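Local coordinates for protein adenine Deaminase (Enterococcus faecalis, PDB 2ICS) that deacetylates acetyl-(R)-mandelate in vitro, though very inefficiently, as a binuclear zinc esterase of the metallo-dependent hydrolase superfamily, at residues I44-E47 against P48-V52; W233-Y236 against N237-V240; L286-T289 against M290-L293. All coordinates share one frame; numbering follows the deposited sequence.

Contact 1 of 3, residues I44-E47 against P48-V52; sequences IHLE and PGTYV
Glu47 O is gripped twice by Thr50, in a type II beta turn running from Glu47 to Thr50. The hydroxyl donates to it over 2.7 Å from Thr50 OG1 to Glu47 O. The backbone bond from Thr50 N to Glu47 O is longer, 3.1 Å, and bent. Both donors come from the same face of the carbonyl plane, the hydroxyl tilted 29° from it. What brings OG1 there is its first torsion, -59°, which lays the oxygen beside Thr50 N and turns CG2 the other way. A water closes a second loop on the same hydroxyl: it accepts from Glu47 N at 2.8 Å and donates to Thr50 OG1 at 3.3 Å. Pro48 and Gly49 fill the two corners of the turn, Gly49 with the positive phi (95°) that its place in a type II turn requires. The bent side chain of Glu47 folds back beside the proline ring, putting OE1 3.7 Å from Pro48 CD. On the strand side of the turn Leu46 and Val52 pack on each other: Leu46 CD1 meets Val52 CG2 at 3.6 Å, the two side chains crossing at a slant, while Leu46 CB lies 4.1 Å from Thr50 CB. Ile333 of strand 331-344 touches both Leu46 and Thr50, and Asn11 ND2 is hydrogen-bonded to Leu46 O. The turn thus joins strand 42-45, paired with strand 5-13, to strand 51-61 of the other mixed sheet, well away from the zinc site. Chemically, the threonine hydroxyl is both donor, to Glu47 O, and acceptor, from the water, so this hydroxyl and Glu47 O find partners within the turn, while Leu46, Thr50 and Val52 are buried.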
ATOM      1  N   ILE A  44     -25.585   8.121  10.698  1.00 41.28           N
ATOM      2  CA  ILE A  44     -24.614   7.913  11.761  1.00 40.38           C
ATOM      3  C   ILE A  44     -24.227   9.254  12.370  1.00 39.41           C
ATOM      4  O   ILE A  44     -23.931  10.212  11.653  1.00 38.13           O
ATOM      5  CB  ILE A  44     -23.343   7.214  11.232  1.00 41.62           C
ATOM      6  CG1 ILE A  44     -23.692   5.809  10.730  1.00 42.87           C
ATOM      7  CG2 ILE A  44     -22.288   7.142  12.333  1.00 40.50           C
ATOM      8  CD1 ILE A  44     -22.503   5.049  10.162  1.00 43.97           C
ATOM      9  N   HIS A  45     -24.241   9.315  13.696  1.00 36.99           N
ATOM     10  CA  HIS A  45     -23.893  10.532  14.414  1.00 36.55           C
ATOM     11  C   HIS A  45     -22.608  10.288  15.189  1.00 36.59           C
ATOM     12  O   HIS A  45     -22.626   9.746  16.290  1.00 36.46           O
ATOM     13  CB  HIS A  45     -25.034  10.922  15.357  1.00 35.59           C
ATOM     14  CG  HIS A  45     -26.320  11.216  14.648  1.00 35.80           C
ATOM     15  ND1 HIS A  45     -26.542  12.397  13.971  1.00 35.58           N
ATOM     16  CD2 HIS A  45     -27.426  10.460  14.455  1.00 35.87           C
ATOM     17  CE1 HIS A  45     -27.729  12.354  13.393  1.00 33.85           C
ATOM     18  NE2 HIS A  45     -28.286  11.189  13.669  1.00 34.69           N
ATOM     19  N   LEU A  46     -21.489  10.684  14.595  1.00 36.89           N
ATOM     20  CA  LEU A  46     -20.182  10.500  15.213  1.00 37.39           C
ATOM     21  C   LEU A  46     -20.009  11.347  16.465  1.00 37.91           C
ATOM     22  O   LEU A  46     -20.668  12.372  16.630  1.00 36.20           O
ATOM     23  CB  LEU A  46     -19.082  10.846  14.203  1.00 35.56           C
ATOM     24  CG  LEU A  46     -19.139  10.028  12.910  1.00 33.65           C
ATOM     25  CD1 LEU A  46     -18.152  10.577  11.903  1.00 32.89           C
ATOM     26  CD2 LEU A  46     -18.850   8.572  13.220  1.00 33.24           C
ATOM     27  N   GLU A  47     -19.128  10.900  17.353  1.00 39.78           N
ATOM     28  CA  GLU A  47     -18.842  11.630  18.579  1.00 41.78           C
ATOM     29  C   GLU A  47     -17.950  12.804  18.217  1.00 42.10           C
ATOM     30  O   GLU A  47     -17.124  12.701  17.313  1.00 42.12           O
ATOM     31  CB  GLU A  47     -18.104  10.739  19.581  1.00 45.18           C
ATOM     32  CG  GLU A  47     -18.955   9.651  20.209  1.00 50.38           C
ATOM     33  CD  GLU A  47     -20.184  10.213  20.901  1.00 54.29           C
ATOM     34  OE1 GLU A  47     -20.038  11.142  21.728  1.00 55.45           O
ATOM     35  OE2 GLU A  47     -21.298   9.723  20.615  1.00 57.28           O
ATOM     36  N   PRO A  48     -18.106  13.939  18.911  1.00 42.87           N
ATOM     37  CA  PRO A  48     -17.276  15.110  18.620  1.00 43.13           C
ATOM     38  C   PRO A  48     -15.798  14.755  18.741  1.00 42.07           C
ATOM     39  O   PRO A  48     -15.395  14.079  19.691  1.00 41.70           O
ATOM     40  CB  PRO A  48     -17.719  16.114  19.682  1.00 44.34           C
ATOM     41  CG  PRO A  48     -19.169  15.769  19.870  1.00 44.62           C
ATOM     42  CD  PRO A  48     -19.123  14.256  19.928  1.00 44.25           C
ATOM     43  N   GLY A  49     -14.997  15.198  17.777  1.00 41.06           N
ATOM     44  CA  GLY A  49     -13.575  14.906  17.813  1.00 41.11           C
ATOM     45  C   GLY A  49     -13.193  13.683  16.998  1.00 40.97           C
ATOM     46  O   GLY A  49     -12.029  13.281  16.972  1.00 41.58           O
ATOM     47  N   THR A  50     -14.173  13.081  16.335  1.00 38.92           N
ATOM     48  CA  THR A  50     -13.913  11.905  15.512  1.00 37.57           C
ATOM     49  C   THR A  50     -13.490  12.343  14.110  1.00 35.90           C
ATOM     50  O   THR A  50     -14.082  13.253  13.523  1.00 34.93           O
ATOM     51  CB  THR A  50     -15.166  11.006  15.397  1.00 37.68           C
ATOM     52  OG1 THR A  50     -15.585  10.589  16.702  1.00 37.26           O
ATOM     53  CG2 THR A  50     -14.860   9.775  14.561  1.00 37.85           C
ATOM     54  N   TYR A  51     -12.459  11.698  13.580  1.00 33.69           N
ATOM     55  CA  TYR A  51     -11.966  12.028  12.249  1.00 32.10           C
ATOM     56  C   TYR A  51     -12.550  11.099  11.195  1.00 31.07           C
ATOM     57  O   TYR A  51     -12.978   9.979  11.498  1.00 31.15           O
ATOM     58  CB  TYR A  51     -10.440  11.932  12.211  1.00 32.47           C
ATOM     59  CG  TYR A  51      -9.734  12.906  13.123  1.00 33.41           C
ATOM     60  CD1 TYR A  51      -9.623  14.254  12.784  1.00 33.90           C
ATOM     61  CD2 TYR A  51      -9.176  12.482  14.329  1.00 35.20           C
ATOM     62  CE1 TYR A  51      -8.970  15.156  13.623  1.00 35.13           C
ATOM     63  CE2 TYR A  51      -8.522  13.379  15.179  1.00 36.01           C
ATOM     64  CZ  TYR A  51      -8.425  14.713  14.818  1.00 35.57           C
ATOM     65  OH  TYR A  51      -7.796  15.603  15.658  1.00 37.82           O
ATOM     66  N   VAL A  52     -12.559  11.580   9.956  1.00 29.39           N
ATOM     67  CA  VAL A  52     -13.067  10.824   8.819  1.00 27.57           C
ATOM     68  C   VAL A  52     -12.183  11.122   7.613  1.00 27.46           C
ATOM     69  O   VAL A  52     -11.759  12.264   7.409  1.00 28.94           O
ATOM     70  CB  VAL A  52     -14.511  11.235   8.442  1.00 28.38           C
ATOM     71  CG1 VAL A  52     -15.074  10.262   7.419  1.00 25.13           C
ATOM     72  CG2 VAL A  52     -15.390  11.287   9.678  1.00 30.53           C
TER
HETATM   73  O   HOH W   1     -17.991   8.368  17.080  1.00 40.96           O

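Contact 2 of 3, residues W233-Y236 against N237-V240; sequences WQAY and NKGV
The ring of Tyr236 is approached obliquely by the backbone of the next residue, Asn237 N lying 3.7 Å from Tyr236 CG. Phe242 makes a T-shaped stack with this tyrosine, and Met264 touches both it and the indole of Trp233. The polar ends of the two flat groups are held from outside, Tyr236 OH by Lys265 O and Trp233 NE1 by Glu262 OE1. These rings sit on the last turn of helix 230-237, which closes in a Schellman motif. Its 6→1 bond runs from Val240 N to Ala235 O and its 5→2 bond from Gly239 N to Tyr236 O, each 3.1 Å, the donor of the second standing well above the carbonyl plane. Gly239, with phi at 105°, makes the reversal between them. One turn back, Asn237 N still gives an ordinary helical bond to Trp233 O. Val240 then folds over the end of the helix: its CG2, turned toward its own backbone N, rests 3.8 Å from Ala235 CB, an apolar contact across the cap. Lys238 takes a different route, because its first torsion of 79° places CG between N and the carbonyl carbon, and from there the extended chain runs along Ala235, with CG 3.1 Å from Ala235 O. Its NZ ends in hydrogen bonds to Leu200 O and Met203 O, joining this helix end to the C-terminal end of helix 196-202. A water spans the reversal, donating to Tyr236 O at 2.8 Å and to Val240 O at 2.6 Å.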
ATOM      1  N   TRP A 233      18.365  10.044  -5.077  1.00 27.65           N
ATOM      2  CA  TRP A 233      17.719  11.348  -5.164  1.00 27.27           C
ATOM      3  C   TRP A 233      17.300  11.597  -6.609  1.00 27.31           C
ATOM      4  O   TRP A 233      16.236  12.157  -6.876  1.00 26.66           O
ATOM      5  CB  TRP A 233      18.673  12.456  -4.720  1.00 27.30           C
ATOM      6  CG  TRP A 233      18.418  12.933  -3.332  1.00 24.58           C
ATOM      7  CD1 TRP A 233      19.172  12.682  -2.223  1.00 23.19           C
ATOM      8  CD2 TRP A 233      17.302  13.713  -2.895  1.00 24.88           C
ATOM      9  NE1 TRP A 233      18.590  13.258  -1.115  1.00 25.00           N
ATOM     10  CE2 TRP A 233      17.439  13.897  -1.502  1.00 25.87           C
ATOM     11  CE3 TRP A 233      16.195  14.274  -3.547  1.00 26.37           C
ATOM     12  CZ2 TRP A 233      16.508  14.619  -0.744  1.00 26.52           C
ATOM     13  CZ3 TRP A 233      15.265  14.995  -2.791  1.00 27.30           C
ATOM     14  CH2 TRP A 233      15.430  15.158  -1.405  1.00 25.60           C
ATOM     15  N   GLN A 234      18.145  11.176  -7.540  1.00 27.87           N
ATOM     16  CA  GLN A 234      17.861  11.353  -8.954  1.00 28.43           C
ATOM     17  C   GLN A 234      16.583  10.628  -9.351  1.00 28.85           C
ATOM     18  O   GLN A 234      15.713  11.205  -9.996  1.00 28.99           O
ATOM     19  CB  GLN A 234      19.042  10.850  -9.787  1.00 29.29           C
ATOM     20  CG  GLN A 234      20.249  11.776  -9.732  1.00 31.74           C
ATOM     21  CD  GLN A 234      21.520  11.120 -10.241  1.00 33.79           C
ATOM     22  OE1 GLN A 234      21.496  10.371 -11.217  1.00 35.90           O
ATOM     23  NE2 GLN A 234      22.640  11.413  -9.588  1.00 30.37           N
ATOM     24  N   ALA A 235      16.469   9.362  -8.962  1.00 28.71           N
ATOM     25  CA  ALA A 235      15.281   8.579  -9.278  1.00 27.29           C
ATOM     26  C   ALA A 235      14.074   9.247  -8.627  1.00 27.26           C
ATOM     27  O   ALA A 235      13.010   9.370  -9.232  1.00 26.99           O
ATOM     28  CB  ALA A 235      15.445   7.151  -8.758  1.00 27.32           C
ATOM     29  N   TYR A 236      14.249   9.671  -7.381  1.00 27.68           N
ATOM     30  CA  TYR A 236      13.194  10.346  -6.630  1.00 28.01           C
ATOM     31  C   TYR A 236      12.781  11.618  -7.370  1.00 29.12           C
ATOM     32  O   TYR A 236      11.602  11.851  -7.634  1.00 29.92           O
ATOM     33  CB  TYR A 236      13.717  10.707  -5.240  1.00 26.39           C
ATOM     34  CG  TYR A 236      12.722  11.410  -4.335  1.00 29.28           C
ATOM     35  CD1 TYR A 236      11.725  10.696  -3.675  1.00 26.02           C
ATOM     36  CD2 TYR A 236      12.810  12.788  -4.103  1.00 28.39           C
ATOM     37  CE1 TYR A 236      10.842  11.328  -2.800  1.00 28.85           C
ATOM     38  CE2 TYR A 236      11.931  13.431  -3.229  1.00 28.96           C
ATOM     39  CZ  TYR A 236      10.952  12.691  -2.576  1.00 29.03           C
ATOM     40  OH  TYR A 236      10.106  13.300  -1.679  1.00 28.37           O
ATOM     41  N   ASN A 237      13.772  12.432  -7.707  1.00 30.68           N
ATOM     42  CA  ASN A 237      13.541  13.688  -8.402  1.00 32.42           C
ATOM     43  C   ASN A 237      12.847  13.496  -9.753  1.00 33.41           C
ATOM     44  O   ASN A 237      12.079  14.358 -10.176  1.00 33.88           O
ATOM     45  CB  ASN A 237      14.879  14.422  -8.579  1.00 34.17           C
ATOM     46  CG  ASN A 237      14.714  15.839  -9.113  1.00 35.43           C
ATOM     47  OD1 ASN A 237      13.977  16.649  -8.548  1.00 34.68           O
ATOM     48  ND2 ASN A 237      15.415  16.145 -10.199  1.00 34.38           N
ATOM     49  N   LYS A 238      13.086  12.364 -10.418  1.00 33.92           N
ATOM     50  CA  LYS A 238      12.468  12.123 -11.720  1.00 33.09           C
ATOM     51  C   LYS A 238      11.059  11.527 -11.662  1.00 32.58           C
ATOM     52  O   LYS A 238      10.450  11.259 -12.697  1.00 32.27           O
ATOM     53  CB  LYS A 238      13.374  11.248 -12.602  1.00 34.23           C
ATOM     54  CG  LYS A 238      13.355   9.751 -12.328  1.00 36.44           C
ATOM     55  CD  LYS A 238      14.356   9.030 -13.247  1.00 37.00           C
ATOM     56  CE  LYS A 238      14.340   7.516 -13.050  1.00 39.33           C
ATOM     57  NZ  LYS A 238      15.345   6.793 -13.899  1.00 38.57           N
ATOM     58  N   GLY A 239      10.538  11.311 -10.462  1.00 30.89           N
ATOM     59  CA  GLY A 239       9.188  10.790 -10.364  1.00 30.75           C
ATOM     60  C   GLY A 239       8.985   9.339  -9.977  1.00 29.95           C
ATOM     61  O   GLY A 239       7.853   8.856 -10.018  1.00 31.58           O
ATOM     62  N   VAL A 240      10.050   8.623  -9.633  1.00 28.29           N
ATOM     63  CA  VAL A 240       9.884   7.236  -9.207  1.00 27.30           C
ATOM     64  C   VAL A 240       9.153   7.312  -7.861  1.00 26.45           C
ATOM     65  O   VAL A 240       9.590   8.017  -6.949  1.00 27.68           O
ATOM     66  CB  VAL A 240      11.248   6.526  -9.015  1.00 27.54           C
ATOM     67  CG1 VAL A 240      11.024   5.086  -8.569  1.00 25.79           C
ATOM     68  CG2 VAL A 240      12.042   6.557 -10.323  1.00 26.45           C
TER
HETATM   69  O   HOH W   2       9.332  10.592  -6.510  1.00 26.27           O

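Contact 3 of 3, residues L286-T289 against M290-L293; sequences LATT and MEKL
Leu286 meets selenomethionine Met290 one turn on, its CG 3.9 Å from Met290 SE. The bend at the third torsion of Met290 (69°) leaves the methyl on the far side of the selenium from Leu286. Trp56 of strand 51-61 packs against both side chains. Ala287 O receives Glu291 N at 2.9 Å, and Glu291 CG comes almost as near that oxygen, 3.0 Å. The carboxylate of Glu291 has its partners elsewhere: a salt bridge from OE1 to Lys341 NZ and a hydrogen bond from Ile357 N to OE2. Thr288 presents its methyl to the next turn, CG2 lying 4.0 Å from Lys292 CE, while its hydroxyl is bonded to Asp285 OD2. Thr289 OG1 is hydrogen-bonded to Asp285 O and to a water 3.0 Å away. That water accepts from Lys292 NZ at 2.8 Å, so it spans a turn of the helix; the extended lysine also bonds to Pro282 O and Thr344 O. Further backbone bonds are weak: Lys292 N is divided between Thr288 O and Thr289 O, and Leu293 N reaches Thr289 O at 3.3 Å. Buried throughout, these two turns of helix 286-296 have strands 51-61, 331-344 and 350-364 against them and Thr289 about 8 Å from zinc ligand Asp272 between side chains. Coming after Asp272 and the short helix 275-279, they are consistent with an outer-layer helix of an amidohydrolase TIM barrel.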
ATOM      1  N   LEU A 286      -1.642  -1.289   9.343  1.00 24.19           N
ATOM      2  CA  LEU A 286      -1.324  -0.032   8.669  1.00 24.28           C
ATOM      3  C   LEU A 286      -1.213   1.115   9.675  1.00 23.05           C
ATOM      4  O   LEU A 286      -0.277   1.906   9.615  1.00 23.23           O
ATOM      5  CB  LEU A 286      -2.385   0.279   7.615  1.00 23.93           C
ATOM      6  CG  LEU A 286      -2.106   1.480   6.703  1.00 22.43           C
ATOM      7  CD1 LEU A 286      -0.888   1.210   5.822  1.00 21.01           C
ATOM      8  CD2 LEU A 286      -3.332   1.740   5.850  1.00 19.93           C
ATOM      9  N   ALA A 287      -2.169   1.190  10.598  1.00 21.85           N
ATOM     10  CA  ALA A 287      -2.180   2.220  11.638  1.00 22.69           C
ATOM     11  C   ALA A 287      -0.818   2.325  12.333  1.00 22.12           C
ATOM     12  O   ALA A 287      -0.301   3.427  12.546  1.00 21.05           O
ATOM     13  CB  ALA A 287      -3.269   1.901  12.673  1.00 21.74           C
ATOM     14  N   THR A 288      -0.246   1.171  12.674  1.00 20.62           N
ATOM     15  CA  THR A 288       1.048   1.105  13.343  1.00 20.91           C
ATOM     16  C   THR A 288       2.169   1.617  12.438  1.00 21.85           C
ATOM     17  O   THR A 288       3.134   2.223  12.902  1.00 21.19           O
ATOM     18  CB  THR A 288       1.364  -0.343  13.775  1.00 20.27           C
ATOM     19  OG1 THR A 288       0.367  -0.786  14.698  1.00 20.58           O
ATOM     20  CG2 THR A 288       2.727  -0.432  14.446  1.00 18.95           C
ATOM     21  N   THR A 289       2.039   1.366  11.141  1.00 22.05           N
ATOM     22  CA  THR A 289       3.038   1.814  10.188  1.00 22.69           C
ATOM     23  C   THR A 289       2.904   3.331  10.058  1.00 22.82           C
ATOM     24  O   THR A 289       3.896   4.044   9.948  1.00 24.15           O
ATOM     25  CB  THR A 289       2.825   1.145   8.816  1.00 22.98           C
ATOM     26  OG1 THR A 289       2.750  -0.275   8.992  1.00 26.70           O
ATOM     27  CG2 THR A 289       3.983   1.460   7.882  1.00 20.49           C
HETATM   28  N   MSE A 290       1.667   3.814  10.084  1.00 21.32           N
HETATM   29  CA  MSE A 290       1.398   5.243   9.992  1.00 22.85           C
HETATM   30  C   MSE A 290       1.972   5.976  11.215  1.00 22.42           C
HETATM   31  O   MSE A 290       2.506   7.079  11.093  1.00 18.79           O
HETATM   32  CB  MSE A 290      -0.112   5.476   9.890  1.00 24.84           C
HETATM   33  CG  MSE A 290      -0.730   4.909   8.608  1.00 29.54           C
HETATM   34 SE   MSE A 290      -2.666   4.770   8.688  1.00 39.31          SE
HETATM   35  CE  MSE A 290      -3.099   6.651   8.680  1.00 31.20           C
ATOM     36  N   GLU A 291       1.863   5.353  12.388  1.00 21.88           N
ATOM     37  CA  GLU A 291       2.379   5.942  13.616  1.00 23.40           C
ATOM     38  C   GLU A 291       3.905   5.991  13.574  1.00 23.55           C
ATOM     39  O   GLU A 291       4.525   6.814  14.247  1.00 21.47           O
ATOM     40  CB  GLU A 291       1.918   5.135  14.835  1.00 24.33           C
ATOM     41  CG  GLU A 291       0.406   5.017  14.951  1.00 26.88           C
ATOM     42  CD  GLU A 291      -0.018   4.000  15.985  1.00 28.29           C
ATOM     43  OE1 GLU A 291       0.747   3.041  16.216  1.00 29.13           O
ATOM     44  OE2 GLU A 291      -1.121   4.151  16.554  1.00 31.79           O
ATOM     45  N   LYS A 292       4.513   5.107  12.786  1.00 24.30           N
ATOM     46  CA  LYS A 292       5.970   5.101  12.675  1.00 23.70           C
ATOM     47  C   LYS A 292       6.450   6.307  11.871  1.00 24.05           C
ATOM     48  O   LYS A 292       7.451   6.932  12.211  1.00 25.12           O
ATOM     49  CB  LYS A 292       6.458   3.799  12.040  1.00 21.54           C
ATOM     50  CG  LYS A 292       6.291   2.590  12.960  1.00 24.12           C
ATOM     51  CD  LYS A 292       6.778   1.293  12.320  1.00 21.87           C
ATOM     52  CE  LYS A 292       6.546   0.118  13.265  1.00 22.89           C
ATOM     53  NZ  LYS A 292       6.787  -1.202  12.628  1.00 22.43           N
ATOM     54  N   LEU A 293       5.741   6.649  10.801  1.00 25.71           N
ATOM     55  CA  LEU A 293       6.146   7.814  10.024  1.00 26.57           C
ATOM     56  C   LEU A 293       5.767   9.087  10.763  1.00 26.32           C
ATOM     57  O   LEU A 293       6.304  10.159  10.495  1.00 24.92           O
ATOM     58  CB  LEU A 293       5.516   7.769   8.638  1.00 24.91           C
ATOM     59  CG  LEU A 293       6.348   6.730   7.881  1.00 26.93           C
ATOM     60  CD1 LEU A 293       5.462   5.738   7.175  1.00 24.41           C
ATOM     61  CD2 LEU A 293       7.294   7.449   6.935  1.00 21.36           C
TER
HETATM   62  O   HOH W   3       4.268  -1.006  11.436  1.00 20.10           O

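Overall arrangement
The contacts come in series along the chain without touching. Contact 1 lies among the two mixed sheets, contacts 2 and 3 in the barrel carrying the zinc ions. Contacts 1 and 2 are farthest apart, about 39 Å between centres; contact 3 lies about 21 Å from the first and 24 Å from the second. Helix 286-296 of contact 3 packs on strands 51-61 and 331-344, which contact 1 also involves, with Leu286 about 8 Å from His60 and Thr289 about 8 Å from Asp272 between side chains. Contact 2 leads into strand 241-243, beside the strand preceding zinc ligand His211. Contact 1 is thus away from the annotated sites; contacts 2 and 3 are structural parts near zinc ligands.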